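Side-chain contacts in NADB-Rossmann Superfamily protein (Streptococcus agalactiae, PDB 3LEC), which probably methylates N1 of adenine 22 in tRNA, as expected of a zinc-binding member of the TrmK family with a Rossmann-like methyltransferase fold: residues Arg11-Lys14 against Val15-Val19; Arg133-Leu136 against Ala137-Phe141; Asn167-Ala170 against Lys171-Arg174; Leu216-Lys219 against Ile220-Lys224. All coordinates share one frame; numbering follows the deposited sequence.

Contact 1. Residues Arg11-Lys14 against Val15-Val19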
loop_
_atom_site.group_PDB
_atom_site.type_symbol
_atom_site.label_atom_id
_atom_site.label_comp_id
_atom_site.label_asym_id
_atom_site.label_seq_id
_atom_site.Cartn_x
_atom_site.Cartn_y
_atom_site.Cartn_z
ATOM N N ARG A 11 -2.593 10.622 -3.341
ATOM C CA ARG A 11 -2.358 9.256 -2.993
ATOM C C ARG A 11 -0.894 9.056 -2.600
ATOM O O ARG A 11 -0.593 8.518 -1.530
ATOM C CB ARG A 11 -2.765 8.352 -4.161
ATOM C CG ARG A 11 -2.519 6.851 -3.989
ATOM C CD ARG A 11 -2.854 6.114 -5.282
ATOM N NE ARG A 11 -1.947 6.503 -6.365
ATOM C CZ ARG A 11 -0.849 5.837 -6.743
ATOM N NH1 ARG A 11 -0.494 4.708 -6.155
ATOM N NH2 ARG A 11 -0.110 6.300 -7.737
ATOM N N LEU A 12 0.013 9.500 -3.464
ATOM C CA LEU A 12 1.433 9.326 -3.191
ATOM C C LEU A 12 1.944 10.264 -2.083
ATOM O O LEU A 12 2.842 9.901 -1.327
ATOM C CB LEU A 12 2.255 9.516 -4.465
ATOM C CG LEU A 12 2.106 8.442 -5.554
ATOM C CD1 LEU A 12 3.116 8.752 -6.649
ATOM C CD2 LEU A 12 2.346 7.052 -5.038
ATOM N N GLN A 13 1.358 11.454 -1.994
ATOM C CA GLN A 13 1.713 12.410 -0.926
ATOM C C GLN A 13 1.407 11.816 0.429
ATOM O O GLN A 13 2.209 11.947 1.351
ATOM C CB GLN A 13 0.989 13.754 -1.094
ATOM C CG GLN A 13 1.392 14.855 -0.025
ATOM C CD GLN A 13 2.876 15.174 -0.056
ATOM O OE1 GLN A 13 3.580 15.052 0.974
ATOM N NE2 GLN A 13 3.373 15.609 -1.221
ATOM N N LYS A 14 0.230 11.212 0.554
ATOM C CA LYS A 14 -0.165 10.595 1.820
ATOM C C LYS A 14 0.699 9.372 2.189
ATOM O O LYS A 14 0.926 9.109 3.361
ATOM C CB LYS A 14 -1.676 10.369 1.849
ATOM C CG LYS A 14 -2.379 11.730 1.972
ATOM C CD LYS A 14 -3.884 11.686 1.816
ATOM C CE LYS A 14 -4.446 13.114 1.693
ATOM N NZ LYS A 14 -4.455 13.812 3.010
ATOM N N VAL A 15 1.224 8.668 1.191
ATOM C CA VAL A 15 2.273 7.682 1.441
ATOM C C VAL A 15 3.573 8.372 1.924
ATOM O O VAL A 15 4.144 7.966 2.922
ATOM C CB VAL A 15 2.564 6.813 0.193
ATOM C CG1 VAL A 15 3.759 5.896 0.418
ATOM C CG2 VAL A 15 1.356 5.973 -0.146
ATOM N N ALA A 16 4.045 9.380 1.192
ATOM C CA ALA A 16 5.274 10.128 1.584
ATOM C C ALA A 16 5.211 10.650 3.018
ATOM O O ALA A 16 6.228 10.635 3.707
ATOM C CB ALA A 16 5.534 11.292 0.628
ATOM N N ASN A 17 4.024 11.090 3.455
ATOM C CA ASN A 17 3.861 11.675 4.801
ATOM C C ASN A 17 4.208 10.680 5.914
ATOM O O ASN A 17 4.503 11.104 7.024
ATOM C CB ASN A 17 2.436 12.199 5.053
ATOM C CG ASN A 17 2.036 13.337 4.122
ATOM O OD1 ASN A 17 0.848 13.570 3.889
ATOM N ND2 ASN A 17 3.010 14.035 3.582
ATOM N N TYR A 18 4.132 9.381 5.609
ATOM C CA TYR A 18 4.414 8.311 6.570
ATOM C C TYR A 18 5.831 7.737 6.507
ATOM O O TYR A 18 6.181 6.885 7.320
ATOM C CB TYR A 18 3.420 7.166 6.436
ATOM C CG TYR A 18 2.038 7.444 6.944
ATOM C CD1 TYR A 18 1.784 7.628 8.303
ATOM C CD2 TYR A 18 0.965 7.486 6.058
ATOM C CE1 TYR A 18 0.471 7.866 8.768
ATOM C CE2 TYR A 18 -0.332 7.714 6.515
ATOM C CZ TYR A 18 -0.565 7.905 7.857
ATOM O OH TYR A 18 -1.862 8.121 8.276
ATOM N N VAL A 19 6.640 8.207 5.561
ATOM C CA VAL A 19 8.022 7.730 5.445
ATOM C C VAL A 19 8.822 8.498 6.480
ATOM O O VAL A 19 8.762 9.735 6.514
ATOM C CB VAL A 19 8.599 7.971 4.032
ATOM C CG1 VAL A 19 10.036 7.435 3.922
ATOM C CG2 VAL A 19 7.708 7.302 2.996
HETATM O O HOH W 1 -0.669 10.877 5.176
#
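Residues Arg11-Lys14 and Val15-Val19 touch along helix 10-16 and the turn that follows, where the amides of Val15, Ala16 and Asn17 bond to the carbonyls of Arg11, Leu12 and Gln13 in the i to i+4 pattern. A type I beta turn from Ala16 to Val19 then leads the chain off this helix, which packs on the Rossmann-like sheet. Gln13 and Asn17 meet through their side-chain amides. Gln13 sends CG anti to its backbone N (chi1 -177°) and bends at the next torsion, which carries OE1 to within 2.9 Å of Asn17 ND2. The two side chains cross at about a right angle with amide planes 37° apart, and the hydrogen bond is weak. Val15 CG2 lies 3.5 Å from Arg11 O, and the side chain rests on Thr95, Cys97 and Ile158 of the sheet, while Ala16 packs against Leu35 and Leu39 of helix 34-41. In the turn, Tyr18 brings ring atom CD2 to 3.1 Å from Lys14 O at an oblique angle. Lys14 O also accepts a hydrogen bond from a water, 3.0 Å away, and that water donates a second, weak bond to Asn17 OD1 at 3.3 Å.

Contact 2. Residues Arg133-Leu136 against Ala137-Phe141. With ZN (zinc ion), chain B.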
loop_
_atom_site.group_PDB
_atom_site.type_symbol
_atom_site.label_atom_id
_atom_site.label_comp_id
_atom_site.label_asym_id
_atom_site.label_seq_id
_atom_site.Cartn_x
_atom_site.Cartn_y
_atom_site.Cartn_z
ATOM N N ARG A 133 -4.094 -7.490 4.839
ATOM C CA ARG A 133 -4.163 -7.529 6.297
ATOM C C ARG A 133 -3.995 -8.964 6.841
ATOM O O ARG A 133 -3.315 -9.165 7.851
ATOM C CB ARG A 133 -5.456 -6.889 6.827
ATOM C CG ARG A 133 -5.469 -5.374 6.644
ATOM C CD ARG A 133 -6.519 -4.671 7.527
ATOM N NE ARG A 133 -6.639 -3.288 7.082
ATOM C CZ ARG A 133 -7.451 -2.875 6.097
ATOM N NH1 ARG A 133 -8.268 -3.727 5.481
ATOM N NH2 ARG A 133 -7.449 -1.604 5.747
ATOM N N LYS A 134 -4.594 -9.948 6.171
ATOM C CA LYS A 134 -4.508 -11.334 6.643
ATOM C C LYS A 134 -3.081 -11.835 6.598
ATOM O O LYS A 134 -2.630 -12.520 7.513
ATOM C CB LYS A 134 -5.377 -12.273 5.819
ATOM C CG LYS A 134 -6.867 -12.167 6.075
ATOM C CD LYS A 134 -7.625 -12.995 5.034
ATOM C CE LYS A 134 -9.098 -13.141 5.389
ATOM N NZ LYS A 134 -9.779 -14.118 4.479
ATOM N N TRP A 135 -2.376 -11.461 5.543
ATOM C CA TRP A 135 -0.999 -11.870 5.378
ATOM C C TRP A 135 -0.124 -11.193 6.422
ATOM O O TRP A 135 0.730 -11.843 6.999
ATOM C CB TRP A 135 -0.480 -11.575 3.980
ATOM C CG TRP A 135 0.927 -12.100 3.819
ATOM C CD1 TRP A 135 1.289 -13.316 3.322
ATOM C CD2 TRP A 135 2.143 -11.430 4.190
ATOM N NE1 TRP A 135 2.661 -13.445 3.364
ATOM C CE2 TRP A 135 3.207 -12.300 3.885
ATOM C CE3 TRP A 135 2.437 -10.164 4.723
ATOM C CZ2 TRP A 135 4.558 -11.954 4.098
ATOM C CZ3 TRP A 135 3.787 -9.833 4.962
ATOM C CH2 TRP A 135 4.829 -10.736 4.645
ATOM N N LEU A 136 -0.344 -9.900 6.656
ATOM C CA LEU A 136 0.423 -9.171 7.653
ATOM C C LEU A 136 0.252 -9.808 9.033
ATOM O O LEU A 136 1.246 -10.082 9.743
ATOM C CB LEU A 136 0.037 -7.695 7.654
ATOM C CG LEU A 136 0.449 -6.919 6.393
ATOM C CD1 LEU A 136 -0.354 -5.607 6.301
ATOM C CD2 LEU A 136 1.956 -6.660 6.411
ATOM N N ALA A 137 -1.007 -10.061 9.404
ATOM C CA ALA A 137 -1.310 -10.658 10.729
ATOM C C ALA A 137 -0.660 -12.012 10.939
ATOM O O ALA A 137 -0.244 -12.336 12.053
ATOM C CB ALA A 137 -2.803 -10.780 10.935
ATOM N N ALA A 138 -0.610 -12.818 9.880
ATOM C CA ALA A 138 -0.093 -14.181 9.951
ATOM C C ALA A 138 1.427 -14.232 9.990
ATOM O O ALA A 138 1.997 -15.279 10.332
ATOM C CB ALA A 138 -0.603 -15.014 8.780
ATOM N N ASN A 139 2.085 -13.120 9.643
ATOM C CA ASN A 139 3.544 -13.123 9.511
ATOM C C ASN A 139 4.297 -12.154 10.425
ATOM O O ASN A 139 5.398 -11.689 10.106
ATOM C CB ASN A 139 3.930 -12.943 8.050
ATOM C CG ASN A 139 3.557 -14.134 7.215
ATOM O OD1 ASN A 139 4.289 -15.125 7.169
ATOM N ND2 ASN A 139 2.399 -14.065 6.562
ATOM N N ASP A 140 3.703 -11.863 11.586
ATOM C CA ASP A 140 4.397 -11.091 12.611
ATOM C C ASP A 140 4.698 -9.642 12.115
ATOM O O ASP A 140 5.711 -9.030 12.468
ATOM C CB ASP A 140 5.649 -11.847 13.137
ATOM C CG ASP A 140 5.335 -12.762 14.325
ATOM O OD1 ASP A 140 4.362 -12.467 15.039
ATOM O OD2 ASP A 140 6.054 -13.758 14.569
ATOM N N PHE A 141 3.774 -9.107 11.310
ATOM C CA PHE A 141 3.705 -7.671 11.055
ATOM C C PHE A 141 2.513 -7.038 11.746
ATOM O O PHE A 141 1.509 -7.708 12.007
ATOM C CB PHE A 141 3.720 -7.382 9.553
ATOM C CG PHE A 141 4.993 -7.805 8.895
ATOM C CD1 PHE A 141 6.100 -6.975 8.936
ATOM C CD2 PHE A 141 5.084 -9.048 8.252
ATOM C CE1 PHE A 141 7.321 -7.367 8.352
ATOM C CE2 PHE A 141 6.301 -9.452 7.658
ATOM C CZ PHE A 141 7.414 -8.611 7.716
HETATM ZN ZN ZN B . 4.244 -13.704 16.638
HETATM O O HOH W 2 3.874 -15.787 16.245
#
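Trp135 swings its indole forward along the helix because CG stands anti to the backbone N (chi1 -176°), while Asn139 and Phe141, both with CG anti to the carbonyl carbon, fold back to meet it. The Asn139 amide lies over one face of the indole, its plane 25° from that of the ring, with ND2 nearest the NE1-CE2 bond and offset toward the rim. Asn139 CB stands over the six-membered ring of Trp135, 4.1 Å from its centroid, in a CH-pi contact. The amide is pinned there by a nearly straight hydrogen bond from Asn139 ND2 to Trp135 O (2.8 Å), an oxygen lying almost in the plane of the Asn139 amide. Indole NE1 is hydrogen-bonded to Asn109 OD1. Farther along, Trp135 CH2 touches Phe141 CE2 at 3.6 Å; the rings are near parallel but slid so far apart that they barely overlap. Phe141 CB also rests against Leu136 CD2, 3.7 Å away. Leu136 O is gripped twice, by Asn139 N at 3.2 Å and by Phe141 N at 3.1 Å, from opposite faces of its carbonyl plane, and this draws the chain back as it leaves the helix. Between these two donors Asp140 adopts positive phi (65°) and points away from the helix, where its OD1 binds zinc at 2.0 Å. His165 and a water also bind the ion. The turn thus joins helix 129-138 to strand 141-150 of the Rossmann-like domain and presents one ligand of the zinc site.

Contact 3. Residues Asn167-Ala170 against Lys171-Arg174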
loop_
_atom_site.group_PDB
_atom_site.type_symbol
_atom_site.label_atom_id
_atom_site.label_comp_id
_atom_site.label_asym_id
_atom_site.label_seq_id
_atom_site.Cartn_x
_atom_site.Cartn_y
_atom_site.Cartn_z
ATOM N N ASN A 167 -3.081 -9.508 16.336
ATOM C CA ASN A 167 -4.242 -10.346 16.091
ATOM C C ASN A 167 -5.337 -9.418 15.624
ATOM O O ASN A 167 -5.557 -8.359 16.232
ATOM C CB ASN A 167 -4.710 -11.055 17.360
ATOM C CG ASN A 167 -3.700 -12.042 17.897
ATOM O OD1 ASN A 167 -2.838 -12.537 17.175
ATOM N ND2 ASN A 167 -3.814 -12.346 19.183
ATOM N N LEU A 168 -5.990 -9.780 14.525
ATOM C CA LEU A 168 -7.118 -8.981 14.027
ATOM C C LEU A 168 -8.395 -9.804 13.913
ATOM O O LEU A 168 -8.336 -10.967 13.515
ATOM C CB LEU A 168 -6.793 -8.332 12.669
ATOM C CG LEU A 168 -5.742 -7.228 12.545
ATOM C CD1 LEU A 168 -5.752 -6.698 11.102
ATOM C CD2 LEU A 168 -5.968 -6.089 13.530
ATOM N N THR A 169 -9.532 -9.183 14.260
ATOM C CA THR A 169 -10.859 -9.776 14.063
ATOM C C THR A 169 -11.217 -9.747 12.577
ATOM O O THR A 169 -10.622 -8.974 11.801
ATOM C CB THR A 169 -11.956 -8.995 14.849
ATOM O OG1 THR A 169 -12.020 -7.648 14.387
ATOM C CG2 THR A 169 -11.674 -8.979 16.353
ATOM N N ALA A 170 -12.188 -10.573 12.181
ATOM C CA ALA A 170 -12.682 -10.542 10.806
ATOM C C ALA A 170 -13.046 -9.118 10.418
ATOM O O ALA A 170 -12.708 -8.700 9.321
ATOM C CB ALA A 170 -13.859 -11.498 10.586
ATOM N N LYS A 171 -13.704 -8.372 11.320
ATOM C CA LYS A 171 -14.088 -6.982 11.030
ATOM C C LYS A 171 -12.865 -6.102 10.792
ATOM O O LYS A 171 -12.833 -5.318 9.842
ATOM C CB LYS A 171 -14.929 -6.377 12.161
ATOM C CG LYS A 171 -16.383 -6.757 12.110
ATOM C CD LYS A 171 -17.244 -5.633 12.639
ATOM C CE LYS A 171 -18.682 -6.101 12.807
ATOM N NZ LYS A 171 -19.304 -5.456 14.019
ATOM N N GLU A 172 -11.869 -6.232 11.669
ATOM C CA GLU A 172 -10.649 -5.438 11.568
ATOM C C GLU A 172 -9.893 -5.786 10.295
ATOM O O GLU A 172 -9.315 -4.911 9.657
ATOM C CB GLU A 172 -9.747 -5.629 12.795
ATOM C CG GLU A 172 -10.154 -4.825 14.038
ATOM C CD GLU A 172 -9.441 -5.301 15.305
ATOM O OE1 GLU A 172 -9.138 -6.513 15.425
ATOM O OE2 GLU A 172 -9.174 -4.459 16.190
ATOM N N LEU A 173 -9.913 -7.056 9.915
ATOM C CA LEU A 173 -9.253 -7.471 8.689
ATOM C C LEU A 173 -9.913 -6.769 7.501
ATOM O O LEU A 173 -9.225 -6.256 6.625
ATOM C CB LEU A 173 -9.295 -8.999 8.524
ATOM C CG LEU A 173 -8.366 -9.845 9.404
ATOM C CD1 LEU A 173 -8.746 -11.327 9.411
ATOM C CD2 LEU A 173 -6.898 -9.673 8.995
ATOM N N ARG A 174 -11.249 -6.723 7.499
ATOM C CA ARG A 174 -11.989 -6.233 6.338
ATOM C C ARG A 174 -12.035 -4.710 6.289
ATOM O O ARG A 174 -11.898 -4.123 5.222
ATOM C CB ARG A 174 -13.417 -6.832 6.292
ATOM C CG ARG A 174 -14.336 -6.179 5.230
ATOM C CD ARG A 174 -13.919 -6.489 3.768
ATOM N NE ARG A 174 -12.789 -5.692 3.261
ATOM C CZ ARG A 174 -12.291 -5.796 2.026
ATOM N NH1 ARG A 174 -11.286 -5.019 1.647
ATOM N NH2 ARG A 174 -12.810 -6.668 1.157
#
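Glu172 reaches back from the first turn of helix 170-175 to the residues that lead into it. Glu172 CB lies 3.4 Å from Thr169 OG1 and also borders Thr169 O, and CG keeps the same distance from that hydroxyl oxygen. Beyond CG the chain is extended, carrying the carboxylate past the start of the helix, where CD approaches Leu168 CD2. At the tip, Glu172 OE1 accepts a nearly straight hydrogen bond from Thr169 N (2.9 Å, 173°), using the lone pair that faces away from the other carboxylate oxygen. The same OE1 accepts from Thr169 OG1 at 3.3 Å, this time from above the carboxylate plane of Glu172. Thr169 is the N-cap: OG1 sits between the backbone N and the carbonyl carbon (chi1 61°) and receives Glu172 N at 3.1 Å. These reciprocal bonds between side chain and backbone form a capping box. Beside it, Leu168 lies between two partners, with CD2 near Glu172 OE1 and CD1 3.8 Å from Leu173 CD2. Pro177 of the next helix touches both Leu168 and Glu172. Leu173 N bonds to Thr169 O at 2.8 Å, and Leu173 CG lies 3.4 Å from that same oxygen.

Contact 4. Residues Leu216-Lys219 against Ile220-Lys224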
loop_
_atom_site.group_PDB
_atom_site.type_symbol
_atom_site.label_atom_id
_atom_site.label_comp_id
_atom_site.label_asym_id
_atom_site.label_seq_id
_atom_site.Cartn_x
_atom_site.Cartn_y
_atom_site.Cartn_z
ATOM N N LEU A 216 -22.571 -12.935 -0.139
ATOM C CA LEU A 216 -23.016 -11.546 -0.239
ATOM C C LEU A 216 -23.739 -11.108 1.018
ATOM O O LEU A 216 -23.490 -10.021 1.521
ATOM C CB LEU A 216 -23.908 -11.343 -1.463
ATOM C CG LEU A 216 -23.179 -11.492 -2.789
ATOM C CD1 LEU A 216 -24.166 -11.473 -3.939
ATOM C CD2 LEU A 216 -22.100 -10.402 -2.970
ATOM N N GLU A 217 -24.638 -11.954 1.525
ATOM C CA GLU A 217 -25.313 -11.659 2.771
ATOM C C GLU A 217 -24.316 -11.445 3.918
ATOM O O GLU A 217 -24.526 -10.572 4.756
ATOM C CB GLU A 217 -26.283 -12.788 3.128
ATOM C CG GLU A 217 -27.407 -12.970 2.140
ATOM C CD GLU A 217 -28.579 -12.049 2.384
ATOM O OE1 GLU A 217 -29.657 -12.338 1.812
ATOM O OE2 GLU A 217 -28.435 -11.052 3.136
ATOM N N ASP A 218 -23.249 -12.241 3.960
ATOM C CA ASP A 218 -22.242 -12.089 5.020
ATOM C C ASP A 218 -21.571 -10.715 4.948
ATOM O O ASP A 218 -21.411 -10.046 5.983
ATOM C CB ASP A 218 -21.200 -13.218 5.041
ATOM C CG ASP A 218 -20.550 -13.374 6.424
ATOM O OD1 ASP A 218 -19.328 -13.121 6.558
ATOM O OD2 ASP A 218 -21.282 -13.693 7.392
ATOM N N LYS A 219 -21.238 -10.272 3.732
ATOM C CA LYS A 219 -20.581 -8.966 3.545
ATOM C C LYS A 219 -21.537 -7.828 3.896
ATOM O O LYS A 219 -21.162 -6.872 4.564
ATOM C CB LYS A 219 -20.072 -8.820 2.105
ATOM C CG LYS A 219 -18.972 -9.859 1.719
ATOM C CD LYS A 219 -18.513 -9.745 0.260
ATOM C CE LYS A 219 -17.399 -10.748 -0.046
ATOM N NZ LYS A 219 -17.279 -11.001 -1.513
ATOM N N ILE A 220 -22.781 -7.959 3.453
ATOM C CA ILE A 220 -23.792 -6.933 3.692
ATOM C C ILE A 220 -24.001 -6.711 5.179
ATOM O O ILE A 220 -24.029 -5.565 5.648
ATOM C CB ILE A 220 -25.134 -7.249 2.953
ATOM C CG1 ILE A 220 -24.967 -6.926 1.457
ATOM C CG2 ILE A 220 -26.264 -6.393 3.508
ATOM C CD1 ILE A 220 -25.851 -7.767 0.496
ATOM N N GLN A 221 -24.140 -7.804 5.934
ATOM C CA GLN A 221 -24.366 -7.661 7.390
ATOM C C GLN A 221 -23.181 -6.999 8.083
ATOM O O GLN A 221 -23.381 -6.108 8.901
ATOM C CB GLN A 221 -24.736 -8.992 8.074
ATOM C CG GLN A 221 -25.043 -8.875 9.607
ATOM C CD GLN A 221 -26.162 -7.901 9.970
ATOM O OE1 GLN A 221 -27.065 -7.647 9.178
ATOM N NE2 GLN A 221 -26.122 -7.380 11.197
ATOM N N ASP A 222 -21.963 -7.422 7.743
ATOM C CA ASP A 222 -20.746 -6.816 8.308
ATOM C C ASP A 222 -20.766 -5.311 8.103
ATOM O O ASP A 222 -20.529 -4.522 9.032
ATOM C CB ASP A 222 -19.464 -7.414 7.676
ATOM C CG ASP A 222 -19.118 -8.815 8.189
ATOM O OD1 ASP A 222 -19.499 -9.183 9.325
ATOM O OD2 ASP A 222 -18.412 -9.553 7.455
ATOM N N ILE A 223 -21.090 -4.899 6.874
ATOM C CA ILE A 223 -21.112 -3.493 6.562
ATOM C C ILE A 223 -22.203 -2.790 7.367
ATOM O O ILE A 223 -21.944 -1.751 7.983
ATOM C CB ILE A 223 -21.237 -3.211 5.067
ATOM C CG1 ILE A 223 -19.994 -3.708 4.317
ATOM C CG2 ILE A 223 -21.416 -1.723 4.827
ATOM C CD1 ILE A 223 -20.128 -3.597 2.821
ATOM N N LYS A 224 -23.400 -3.374 7.389
ATOM C CA LYS A 224 -24.512 -2.800 8.149
ATOM C C LYS A 224 -24.101 -2.565 9.586
ATOM O O LYS A 224 -24.442 -1.544 10.160
ATOM C CB LYS A 224 -25.752 -3.695 8.102
ATOM C CG LYS A 224 -26.470 -3.642 6.760
ATOM C CD LYS A 224 -27.916 -4.120 6.866
ATOM C CE LYS A 224 -28.454 -4.464 5.482
ATOM N NZ LYS A 224 -29.939 -4.559 5.454
HETATM O O HOH W 3 -21.655 -10.752 8.761
HETATM O O HOH W 4 -17.999 -11.141 5.464
#
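Asp218 and Asp222, one helical turn apart, bring Asp218 OD1 and Asp222 OD2 to 3.8 Å from each other. Their side chains converge at a slant with carboxylate planes 75° apart, and two like charges so close would be expected to repel. A water between them probably eases this, donating to Asp218 OD1 and to Asp222 OD2 at 2.6 Å each. The pairing depends on different first torsions: Asp218 has CG anti to its backbone N (chi1 -156°), leaning forward along the helix, whereas Asp222 has CG anti to its carbonyl carbon (chi1 -76°) and leans back. Asp222 OD2 also comes to 3.4 Å from Asp218 O, two acceptors that do not bond. Asp218 O accepts from Asp222 N at 3.2 Å, and a second water lies within hydrogen-bonding distance of it. Beneath these groups runs regular alpha-helical backbone, with Ile220 N, Gln221 N and Ile223 N bonded to Leu216 O, Glu217 O and Lys219 O. On another side of the helix Ile220 folds back so that both CG1 and CD1 lie 3.4 Å from Leu216 O, and Ile223 CG1 stands at the same distance from Lys219 O. Gln221 NE2 is hydrogen-bonded to Glu225 OE2. Leu216, Ile220 and Ile223 seat helix 210-227 on Leu198 of helix 185-204, and Ile223 also reaches Trp191. Phe175 of helix 170-175 touches Asp222 and Ile223.

Overall arrangement
The four contacts follow one another along the chain without interleaving. Contact 1, on helix 10-16, and contact 2, where helix 129-138 passes into strand 141-150, lie on opposite sides of the chain's centre, their centres about 22 Å apart; both pack on strand 155-163 of the seven-stranded mixed sheet. Contact 3 begins just after His165, the second protein ligand of the zinc, and touches contact 2: Arg133 NH1 probably bonds to Leu173 O at 2.9 Å. Contact 4 is about 14 Å from contact 3 and about 31 Å from contact 1 between centres, on the helical C-terminal part. Contacts 1 and 2 thus abut the Rossmann-like sheet, and contacts 3 and 4 lead on to the C-terminal helices.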